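Local coordinates for protein ribulose bisphosphate carboxylase (Hyperthermus butylicus DSM 5456, PDB 6HUN) that probably catalyses the addition of CO2 and water to ribulose 1,5-bisphosphate, yielding two molecules of 3-phosphoglycerate, in an archaeal AMP degradation pathway, at residues R161-I166 with N263-I268; S311-A316 with T341-E346; I350-Y355 with K398-Q403. All coordinates share one frame; numbering follows the deposited sequence.

Contact 1 (R161-I166 with N263-I268); sequences REILGI and NKFIMI
Phe265, the first residue of barrel strand 265-269, sends its ring against Ile163 and Leu164 in the last turn of helix 156-164. The helix precedes the first strand of the eight-stranded TIM barrel in sequence and lies here at the end where the parallel strands begin. From CB, the Phe265 side chain leaves with CG beside the backbone N (chi1 -60°), which carries the far end of the ring to the helix. CE2 meets Ile163 CG2 at 3.7 Å and Leu164 CD2 at 4.2 Å. CZ, at the tip, lies 3.9 Å from the same Ile163 CG2 and 4.2 Å from the other leucine methyl, Leu164 CD1. Both aliphatic groups thus approach one end of the ring obliquely, without stacking, and the contact is wholly apolar. The same Ile163 methyl also touches Lys264 CB, while that lysine's amino group turns to a salt bridge with Asp289. Leu201, on strand 201-203, touches both Phe265 and Leu164 and ties the helix to a second barrel strand. Beyond Leu164 a Schellman motif ends the helix: Gly165 has positive phi, Ile166 N bonds to Arg161 O, and Gly165 N bonds weakly to Glu162 O. Across this turn Arg161 NH1 donates to Ile166 O at 2.9 Å (N-H...O 158°), the oxygen lying in the guanidinium plane but the nitrogen standing above the carbonyl plane.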
loop_
_atom_site.group_PDB
_atom_site.type_symbol
_atom_site.label_atom_id
_atom_site.label_comp_id
_atom_site.label_asym_id
_atom_site.label_seq_id
_atom_site.Cartn_x
_atom_site.Cartn_y
_atom_site.Cartn_z
ATOM N N ARG A 161 -17.528 -16.476 -16.335
ATOM C CA ARG A 161 -18.226 -17.744 -16.651
ATOM C C ARG A 161 -18.270 -17.961 -18.156
ATOM O O ARG A 161 -18.268 -19.108 -18.645
ATOM C CB ARG A 161 -19.632 -17.730 -16.071
ATOM C CG ARG A 161 -19.713 -17.824 -14.554
ATOM C CD ARG A 161 -21.146 -18.034 -14.114
ATOM N NE ARG A 161 -21.221 -18.403 -12.702
ATOM C CZ ARG A 161 -20.842 -19.564 -12.178
ATOM N NH1 ARG A 161 -20.358 -20.536 -12.937
ATOM N NH2 ARG A 161 -20.921 -19.734 -10.872
ATOM N N GLU A 162 -18.413 -16.883 -18.914
ATOM C CA GLU A 162 -18.539 -17.083 -20.353
ATOM C C GLU A 162 -17.194 -17.437 -20.959
ATOM O O GLU A 162 -17.129 -18.278 -21.859
ATOM C CB GLU A 162 -19.131 -15.862 -21.032
ATOM C CG GLU A 162 -20.586 -15.637 -20.656
ATOM C CD GLU A 162 -20.997 -14.175 -20.809
ATOM O OE1 GLU A 162 -22.159 -13.921 -21.211
ATOM O OE2 GLU A 162 -20.155 -13.284 -20.517
ATOM N N ILE A 163 -16.110 -16.813 -20.479
ATOM C CA ILE A 163 -14.751 -17.214 -20.863
ATOM C C ILE A 163 -14.527 -18.721 -20.657
ATOM O O ILE A 163 -14.011 -19.430 -21.539
ATOM C CB ILE A 163 -13.717 -16.398 -20.064
ATOM C CG1 ILE A 163 -13.627 -14.968 -20.579
ATOM C CG2 ILE A 163 -12.351 -17.125 -20.071
ATOM C CD1 ILE A 163 -12.885 -14.032 -19.540
ATOM N N LEU A 164 -14.902 -19.237 -19.503
ATOM C CA LEU A 164 -14.632 -20.632 -19.193
ATOM C C LEU A 164 -15.728 -21.579 -19.714
ATOM O O LEU A 164 -15.545 -22.806 -19.651
ATOM C CB LEU A 164 -14.448 -20.792 -17.688
ATOM C CG LEU A 164 -13.151 -20.086 -17.236
ATOM C CD1 LEU A 164 -12.996 -20.073 -15.745
ATOM C CD2 LEU A 164 -11.882 -20.693 -17.875
ATOM N N GLY A 165 -16.870 -21.051 -20.133
ATOM C CA GLY A 165 -18.000 -21.916 -20.490
ATOM C C GLY A 165 -18.590 -22.684 -19.317
ATOM O O GLY A 165 -19.046 -23.820 -19.491
ATOM N N ILE A 166 -18.568 -22.101 -18.114
ATOM C CA ILE A 166 -19.026 -22.734 -16.873
ATOM C C ILE A 166 -20.270 -21.982 -16.414
ATOM O O ILE A 166 -20.177 -20.889 -15.856
ATOM C CB ILE A 166 -17.939 -22.746 -15.797
ATOM C CG1 ILE A 166 -16.692 -23.430 -16.339
ATOM C CG2 ILE A 166 -18.447 -23.380 -14.491
ATOM C CD1 ILE A 166 -15.511 -23.337 -15.472
ATOM N N ASN A 263 -4.276 -16.329 -23.621
ATOM C CA ASN A 263 -4.792 -16.501 -22.262
ATOM C C ASN A 263 -5.664 -15.299 -21.907
ATOM O O ASN A 263 -5.442 -14.187 -22.405
ATOM C CB ASN A 263 -3.643 -16.644 -21.251
ATOM C CG ASN A 263 -4.121 -17.053 -19.856
ATOM O OD1 ASN A 263 -4.681 -18.130 -19.692
ATOM N ND2 ASN A 263 -3.878 -16.194 -18.836
ATOM N N LYS A 264 -6.663 -15.522 -21.041
ATOM C CA LYS A 264 -7.703 -14.535 -20.807
ATOM C C LYS A 264 -7.616 -13.912 -19.417
ATOM O O LYS A 264 -8.466 -13.075 -19.078
ATOM C CB LYS A 264 -9.076 -15.132 -20.991
ATOM C CG LYS A 264 -9.307 -15.614 -22.470
ATOM C CD LYS A 264 -9.285 -14.383 -23.366
ATOM C CE LYS A 264 -10.698 -13.782 -23.492
ATOM N NZ LYS A 264 -10.741 -12.551 -24.349
ATOM N N PHE A 265 -6.600 -14.259 -18.652
ATOM C CA PHE A 265 -6.514 -13.824 -17.256
ATOM C C PHE A 265 -5.117 -13.288 -16.945
ATOM O O PHE A 265 -4.102 -13.835 -17.416
ATOM C CB PHE A 265 -6.789 -14.965 -16.293
ATOM C CG PHE A 265 -8.140 -15.579 -16.442
ATOM C CD1 PHE A 265 -9.176 -15.173 -15.587
ATOM C CD2 PHE A 265 -8.373 -16.573 -17.400
ATOM C CE1 PHE A 265 -10.424 -15.705 -15.679
ATOM C CE2 PHE A 265 -9.662 -17.166 -17.484
ATOM C CZ PHE A 265 -10.677 -16.696 -16.604
ATOM N N ILE A 266 -5.065 -12.262 -16.064
ATOM C CA ILE A 266 -3.830 -11.837 -15.408
ATOM C C ILE A 266 -4.129 -11.749 -13.924
ATOM O O ILE A 266 -5.278 -11.524 -13.530
ATOM C CB ILE A 266 -3.280 -10.476 -15.960
ATOM C CG1 ILE A 266 -4.379 -9.407 -15.858
ATOM C CG2 ILE A 266 -2.822 -10.725 -17.427
ATOM C CD1 ILE A 266 -3.949 -7.890 -16.205
ATOM N N MET A 267 -3.103 -11.950 -13.100
ATOM C CA MET A 267 -3.183 -11.719 -11.672
ATOM C C MET A 267 -2.248 -10.588 -11.295
ATOM O O MET A 267 -1.124 -10.518 -11.808
ATOM C CB MET A 267 -2.804 -13.004 -10.904
ATOM C CG MET A 267 -2.671 -12.828 -9.406
ATOM S SD MET A 267 -2.343 -14.560 -8.882
ATOM C CE MET A 267 -1.220 -14.331 -7.530
ATOM N N ILE A 268 -2.690 -9.761 -10.343
ATOM C CA ILE A 268 -1.869 -8.652 -9.841
ATOM C C ILE A 268 -2.029 -8.550 -8.326
ATOM O O ILE A 268 -3.132 -8.729 -7.777
ATOM C CB ILE A 268 -2.198 -7.332 -10.521
ATOM C CG1 ILE A 268 -1.220 -6.254 -9.992
ATOM C CG2 ILE A 268 -3.641 -6.874 -10.220
ATOM C CD1 ILE A 268 -1.187 -5.080 -10.886
#

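Contact 2 (S311-A316 with T341-E346); sequences SMFLVA and TREVLE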
loop_
_atom_site.group_PDB
_atom_site.type_symbol
_atom_site.label_atom_id
_atom_site.label_comp_id
_atom_site.label_asym_id
_atom_site.label_seq_id
_atom_site.Cartn_x
_atom_site.Cartn_y
_atom_site.Cartn_z
ATOM N N SER A 311 -10.827 -1.657 7.119
ATOM C CA SER A 311 -11.498 -2.952 7.110
ATOM C C SER A 311 -11.265 -3.646 5.779
ATOM O O SER A 311 -11.102 -3.013 4.719
ATOM C CB SER A 311 -13.026 -2.778 7.333
ATOM O OG SER A 311 -13.509 -2.095 6.179
ATOM N N MET A 312 -11.207 -4.989 5.820
ATOM C CA MET A 312 -11.067 -5.711 4.564
ATOM C C MET A 312 -12.303 -5.461 3.695
ATOM O O MET A 312 -12.220 -5.499 2.464
ATOM C CB MET A 312 -10.920 -7.232 4.842
ATOM C CG MET A 312 -10.852 -8.074 3.500
ATOM S SD MET A 312 -9.261 -7.711 2.621
ATOM C CE MET A 312 -9.866 -7.762 0.910
ATOM N N PHE A 313 -13.451 -5.235 4.333
ATOM C CA PHE A 313 -14.664 -4.865 3.599
ATOM C C PHE A 313 -14.382 -3.704 2.639
ATOM O O PHE A 313 -14.735 -3.755 1.463
ATOM C CB PHE A 313 -15.749 -4.534 4.624
ATOM C CG PHE A 313 -17.123 -4.212 4.009
ATOM C CD1 PHE A 313 -17.394 -2.923 3.551
ATOM C CD2 PHE A 313 -18.147 -5.198 3.952
ATOM C CE1 PHE A 313 -18.707 -2.577 3.029
ATOM C CE2 PHE A 313 -19.384 -4.872 3.429
ATOM C CZ PHE A 313 -19.677 -3.587 2.964
ATOM N N LEU A 314 -13.764 -2.641 3.134
ATOM C CA LEU A 314 -13.544 -1.474 2.282
ATOM C C LEU A 314 -12.459 -1.758 1.240
ATOM O O LEU A 314 -12.529 -1.294 0.089
ATOM C CB LEU A 314 -13.239 -0.266 3.184
ATOM C CG LEU A 314 -12.845 1.060 2.481
ATOM C CD1 LEU A 314 -13.989 1.503 1.582
ATOM C CD2 LEU A 314 -12.477 2.202 3.425
ATOM N N VAL A 315 -11.437 -2.528 1.617
ATOM C CA VAL A 315 -10.437 -2.875 0.614
ATOM C C VAL A 315 -11.118 -3.626 -0.546
ATOM O O VAL A 315 -10.801 -3.407 -1.715
ATOM C CB VAL A 315 -9.355 -3.748 1.265
ATOM C CG1 VAL A 315 -8.400 -4.359 0.179
ATOM C CG2 VAL A 315 -8.587 -2.948 2.343
ATOM N N ALA A 316 -12.033 -4.550 -0.223
ATOM C CA ALA A 316 -12.752 -5.281 -1.267
ATOM C C ALA A 316 -13.627 -4.366 -2.119
ATOM O O ALA A 316 -13.674 -4.491 -3.359
ATOM C CB ALA A 316 -13.634 -6.420 -0.651
ATOM N N THR A 341 -17.224 -15.239 10.591
ATOM C CA THR A 341 -17.968 -15.787 9.453
ATOM C C THR A 341 -19.008 -14.804 8.957
ATOM O O THR A 341 -19.204 -14.665 7.745
ATOM C CB THR A 341 -18.650 -17.112 9.818
ATOM O OG1 THR A 341 -17.645 -18.111 10.006
ATOM C CG2 THR A 341 -19.587 -17.530 8.701
ATOM N N ARG A 342 -19.681 -14.120 9.881
ATOM C CA ARG A 342 -20.604 -13.053 9.515
ATOM C C ARG A 342 -19.908 -12.048 8.612
ATOM O O ARG A 342 -20.468 -11.596 7.610
ATOM C CB ARG A 342 -21.105 -12.362 10.775
ATOM C CG ARG A 342 -22.507 -11.825 10.724
ATOM C CD ARG A 342 -23.311 -12.357 11.933
ATOM N NE ARG A 342 -22.603 -12.235 13.215
ATOM C CZ ARG A 342 -22.608 -13.162 14.180
ATOM N NH1 ARG A 342 -23.277 -14.308 14.038
ATOM N NH2 ARG A 342 -21.925 -12.942 15.298
ATOM N N GLU A 343 -18.681 -11.699 8.948
ATOM C CA GLU A 343 -18.039 -10.641 8.173
ATOM C C GLU A 343 -17.588 -11.171 6.821
ATOM O O GLU A 343 -17.596 -10.432 5.828
ATOM C CB GLU A 343 -16.879 -10.019 8.948
ATOM C CG GLU A 343 -16.291 -8.753 8.269
ATOM C CD GLU A 343 -17.280 -7.546 8.207
ATOM O OE1 GLU A 343 -18.379 -7.627 8.843
ATOM O OE2 GLU A 343 -16.942 -6.507 7.572
ATOM N N VAL A 344 -17.165 -12.441 6.755
ATOM C CA VAL A 344 -16.870 -13.011 5.442
ATOM C C VAL A 344 -18.110 -12.953 4.568
ATOM O O VAL A 344 -18.016 -12.729 3.339
ATOM C CB VAL A 344 -16.336 -14.452 5.562
ATOM C CG1 VAL A 344 -16.308 -15.164 4.174
ATOM C CG2 VAL A 344 -14.947 -14.419 6.181
ATOM N N LEU A 345 -19.289 -13.148 5.182
ATOM C CA LEU A 345 -20.535 -13.090 4.409
ATOM C C LEU A 345 -20.830 -11.664 3.952
ATOM O O LEU A 345 -21.331 -11.459 2.843
ATOM C CB LEU A 345 -21.730 -13.664 5.195
ATOM C CG LEU A 345 -22.007 -15.163 5.043
ATOM C CD1 LEU A 345 -20.695 -15.960 5.046
ATOM C CD2 LEU A 345 -22.917 -15.660 6.164
ATOM N N GLU A 346 -20.505 -10.655 4.776
ATOM C CA GLU A 346 -20.652 -9.269 4.329
ATOM C C GLU A 346 -19.678 -8.935 3.202
ATOM O O GLU A 346 -20.044 -8.214 2.258
ATOM C CB GLU A 346 -20.490 -8.306 5.536
ATOM C CG GLU A 346 -21.685 -8.464 6.508
ATOM C CD GLU A 346 -23.096 -8.352 5.830
ATOM O OE1 GLU A 346 -23.449 -7.237 5.412
ATOM O OE2 GLU A 346 -23.878 -9.356 5.702
HETATM O O HOH W 1 -14.082 -6.339 7.113
#
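Glu343 and Glu346, one helical turn apart on helix 339-352, receive the side chain of Phe313 from the first turn of helix 312-322. Glu343 comes first. Its CG is anti to the backbone N (chi1 -171°) and the chain then bends at chi2, bringing the carboxylate to the start of the other helix. There OE2 lies 3.7 Å from Phe313 CB, and the two side chains cross at about a right angle. A water joins the same oxygen to the backbone: it donates to Glu343 OE2 (2.9 Å) and accepts from Phe313 N (3.1 Å), so an amide of the first helical turn is satisfied from the neighbouring helix. OE2 is also hydrogen-bonded to His365 NE2, and that imidazole meets the Phe313 ring. At Glu346 the backbone does the touching: its O is 3.6 Å from Phe313 CE2, with CB at 4.2 Å from the same ring carbon. The carboxylate of Glu346 is turned to Tyr356, Lys359 and Arg349, a cluster likely to favour its charged form. Tyr356 in turn meets Phe313 edge-to-face. Ser311 caps the first helix, its OG accepting from Leu314 N. These are successive outer helices of the TIM barrel: 312-322 lies between strands 291-295 and 326-328 in sequence, 339-352 leads on to strand 377-380, and Ser311 and Leu314 reach across to strand 132-141 of the N-terminal domain.

Contact 3 (I350-Y355 with K398-Q403); sequences IVREQY and KDIIMQ
Arg352, the last residue of helix 339-352, reaches over to the chain just before barrel strand 401-403 and gives a hydrogen bond from NH1 to Asp399 O (3.0 Å, N-H...O 143°). The oxygen sits at the edge of the guanidinium, near its plane, whereas the nitrogen stands well above the carbonyl plane and off the lone pairs. The bend at chi3 (-63°) turns the guanidinium onto the carbonyl; Arg352 CD, before the bend, lies 3.6 Å from Asp399 O. Ile400 adds an apolar neighbour: its CG2 methyl touches NH1 at 3.7 Å, again at the guanidinium edge.

NH1 donates as well to Met396 O, on the last residue of helix 389-396. Through Met396 O the arginine links the ends of two successive barrel helices, and through Asp399 O it holds the loop that follows the second. The carboxylate of Asp399 is not in contact with Arg352: OD2 is 5.9 Å from NE, and OD1 forms a salt bridge with Arg161. Asp399 is the centre of an inverse gamma turn, closed by a weak bond from Ile400 N to Lys398 O, and this turn presents its carbonyl to the arginine.

Further out, Ile400 bonds through its backbone to Ile171, where the eighth strand meets the first and the barrel closes, while its side chain rests on Val392 of helix 389-396. Gln403, in a predicted substrate-binding stretch, reaches Lys203 at the strand's far end. Pro378 of strand 377-380 lies against Arg352, so the contact sits between the ends of helices 339-352 and 389-396, beside the start of the last two barrel strands.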
loop_
_atom_site.group_PDB
_atom_site.type_symbol
_atom_site.label_atom_id
_atom_site.label_comp_id
_atom_site.label_asym_id
_atom_site.label_seq_id
_atom_site.Cartn_x
_atom_site.Cartn_y
_atom_site.Cartn_z
ATOM N N ILE A 350 -20.758 -7.502 -0.422
ATOM C CA ILE A 350 -20.383 -6.205 -0.996
ATOM C C ILE A 350 -19.700 -6.353 -2.374
ATOM O O ILE A 350 -19.794 -5.449 -3.204
ATOM C CB ILE A 350 -19.508 -5.393 -0.018
ATOM C CG1 ILE A 350 -19.418 -3.904 -0.489
ATOM C CG2 ILE A 350 -18.038 -5.982 0.134
ATOM C CD1 ILE A 350 -20.811 -3.185 -0.478
ATOM N N VAL A 351 -19.026 -7.466 -2.661
ATOM C CA VAL A 351 -18.401 -7.607 -3.976
ATOM C C VAL A 351 -19.337 -8.214 -5.020
ATOM O O VAL A 351 -19.090 -8.034 -6.232
ATOM C CB VAL A 351 -17.074 -8.411 -3.918
ATOM C CG1 VAL A 351 -16.103 -7.790 -2.872
ATOM C CG2 VAL A 351 -17.314 -9.888 -3.572
ATOM N N ARG A 352 -20.430 -8.917 -4.609
ATOM C CA ARG A 352 -21.277 -9.560 -5.612
ATOM C C ARG A 352 -22.572 -8.814 -5.874
ATOM O O ARG A 352 -23.163 -9.007 -6.938
ATOM C CB ARG A 352 -21.669 -10.986 -5.198
ATOM C CG ARG A 352 -20.496 -11.911 -5.159
ATOM C CD ARG A 352 -21.113 -13.343 -5.248
ATOM N NE ARG A 352 -21.981 -13.660 -4.107
ATOM C CZ ARG A 352 -21.963 -14.838 -3.474
ATOM N NH1 ARG A 352 -21.083 -15.752 -3.834
ATOM N NH2 ARG A 352 -22.768 -15.092 -2.449
ATOM N N GLU A 353 -23.111 -8.097 -4.901
ATOM C CA GLU A 353 -24.468 -7.568 -5.043
ATOM C C GLU A 353 -24.550 -6.324 -5.914
ATOM O O GLU A 353 -23.594 -5.560 -6.068
ATOM C CB GLU A 353 -25.040 -7.277 -3.679
ATOM C CG GLU A 353 -25.377 -8.589 -3.001
ATOM C CD GLU A 353 -26.102 -8.391 -1.711
ATOM O OE1 GLU A 353 -25.997 -7.290 -1.124
ATOM O OE2 GLU A 353 -26.738 -9.348 -1.258
ATOM N N GLN A 354 -25.732 -6.128 -6.516
ATOM C CA GLN A 354 -25.937 -4.884 -7.244
ATOM C C GLN A 354 -26.390 -3.750 -6.340
ATOM O O GLN A 354 -26.251 -2.577 -6.715
ATOM C CB GLN A 354 -26.965 -5.080 -8.384
ATOM C CG GLN A 354 -26.300 -5.541 -9.691
ATOM C CD GLN A 354 -24.843 -5.024 -9.866
ATOM O OE1 GLN A 354 -23.897 -5.824 -9.801
ATOM N NE2 GLN A 354 -24.669 -3.715 -10.144
ATOM N N TYR A 355 -26.929 -4.079 -5.172
ATOM C CA TYR A 355 -27.426 -3.093 -4.222
ATOM C C TYR A 355 -27.175 -3.672 -2.832
ATOM O O TYR A 355 -27.936 -4.507 -2.359
ATOM C CB TYR A 355 -28.897 -2.774 -4.433
ATOM C CG TYR A 355 -29.258 -1.372 -3.993
ATOM C CD1 TYR A 355 -28.888 -0.901 -2.727
ATOM C CD2 TYR A 355 -29.952 -0.504 -4.836
ATOM C CE1 TYR A 355 -29.200 0.391 -2.308
ATOM C CE2 TYR A 355 -30.285 0.789 -4.424
ATOM C CZ TYR A 355 -29.905 1.232 -3.161
ATOM O OH TYR A 355 -30.220 2.518 -2.748
ATOM N N LYS A 398 -23.122 -20.499 -5.075
ATOM C CA LYS A 398 -22.428 -21.102 -6.213
ATOM C C LYS A 398 -21.509 -20.128 -6.957
ATOM O O LYS A 398 -20.613 -20.570 -7.694
ATOM C CB LYS A 398 -23.439 -21.668 -7.216
ATOM C CG LYS A 398 -24.429 -22.637 -6.579
ATOM C CD LYS A 398 -25.540 -23.093 -7.551
ATOM C CE LYS A 398 -26.546 -23.999 -6.818
ATOM N NZ LYS A 398 -27.991 -23.710 -7.148
ATOM N N ASP A 399 -21.715 -18.825 -6.802
ATOM C CA ASP A 399 -20.912 -17.862 -7.561
ATOM C C ASP A 399 -19.642 -17.509 -6.783
ATOM O O ASP A 399 -19.477 -16.407 -6.233
ATOM C CB ASP A 399 -21.736 -16.623 -7.906
ATOM C CG ASP A 399 -22.636 -16.832 -9.110
ATOM O OD1 ASP A 399 -22.437 -17.820 -9.861
ATOM O OD2 ASP A 399 -23.545 -15.999 -9.305
ATOM N N ILE A 400 -18.711 -18.482 -6.761
ATOM C CA ILE A 400 -17.426 -18.355 -6.084
ATOM C C ILE A 400 -16.377 -19.067 -6.913
ATOM O O ILE A 400 -16.672 -19.975 -7.690
ATOM C CB ILE A 400 -17.418 -18.976 -4.653
ATOM C CG1 ILE A 400 -17.708 -20.484 -4.731
ATOM C CG2 ILE A 400 -18.446 -18.305 -3.794
ATOM C CD1 ILE A 400 -17.761 -21.168 -3.348
ATOM N N ILE A 401 -15.124 -18.719 -6.648
ATOM C CA ILE A 401 -13.978 -19.505 -7.066
ATOM C C ILE A 401 -13.422 -20.178 -5.816
ATOM O O ILE A 401 -13.184 -19.517 -4.804
ATOM C CB ILE A 401 -12.921 -18.623 -7.746
ATOM C CG1 ILE A 401 -13.520 -17.949 -8.979
ATOM C CG2 ILE A 401 -11.685 -19.488 -8.062
ATOM C CD1 ILE A 401 -12.635 -16.738 -9.432
ATOM N N MET A 402 -13.305 -21.518 -5.832
ATOM C CA MET A 402 -12.661 -22.208 -4.730
ATOM C C MET A 402 -11.236 -22.569 -5.079
ATOM O O MET A 402 -10.967 -23.166 -6.122
ATOM C CB MET A 402 -13.446 -23.478 -4.362
ATOM C CG MET A 402 -14.899 -23.278 -4.603
ATOM S SD MET A 402 -15.952 -24.657 -3.886
ATOM C CE MET A 402 -15.682 -24.278 -2.197
ATOM N N GLN A 403 -10.321 -22.213 -4.200
ATOM C CA GLN A 403 -8.954 -22.641 -4.373
ATOM C C GLN A 403 -8.760 -23.939 -3.615
ATOM O O GLN A 403 -8.981 -24.001 -2.399
ATOM C CB GLN A 403 -8.026 -21.527 -3.896
ATOM C CG GLN A 403 -6.630 -21.698 -4.288
ATOM C CD GLN A 403 -5.839 -20.500 -3.825
ATOM O OE1 GLN A 403 -6.221 -19.385 -4.118
ATOM N NE2 GLN A 403 -4.780 -20.726 -3.040
#

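All three contacts belong to the TIM-barrel domain. Contact 2 is buried, whereas contacts 1 and 3 are partly buried and lie where barrel strands begin. Contacts 1 and 3 reach the same barrel sheet and are joined by the salt bridge Arg161 NH2 to Asp399 OD1 (2.6 Å). Contacts 2 and 3 share helix 339-352 and touch through Phe313 with Ile350 and Ala316 with Val351; contacts 1 and 2 do not meet, their nearest atoms being about 10 Å apart. Chemistry follows place: apolar groups pack helix to strand in contact 1, a water and an aromatic ring join two helices in contact 2, and a charged side chain grips main-chain oxygen in contact 3.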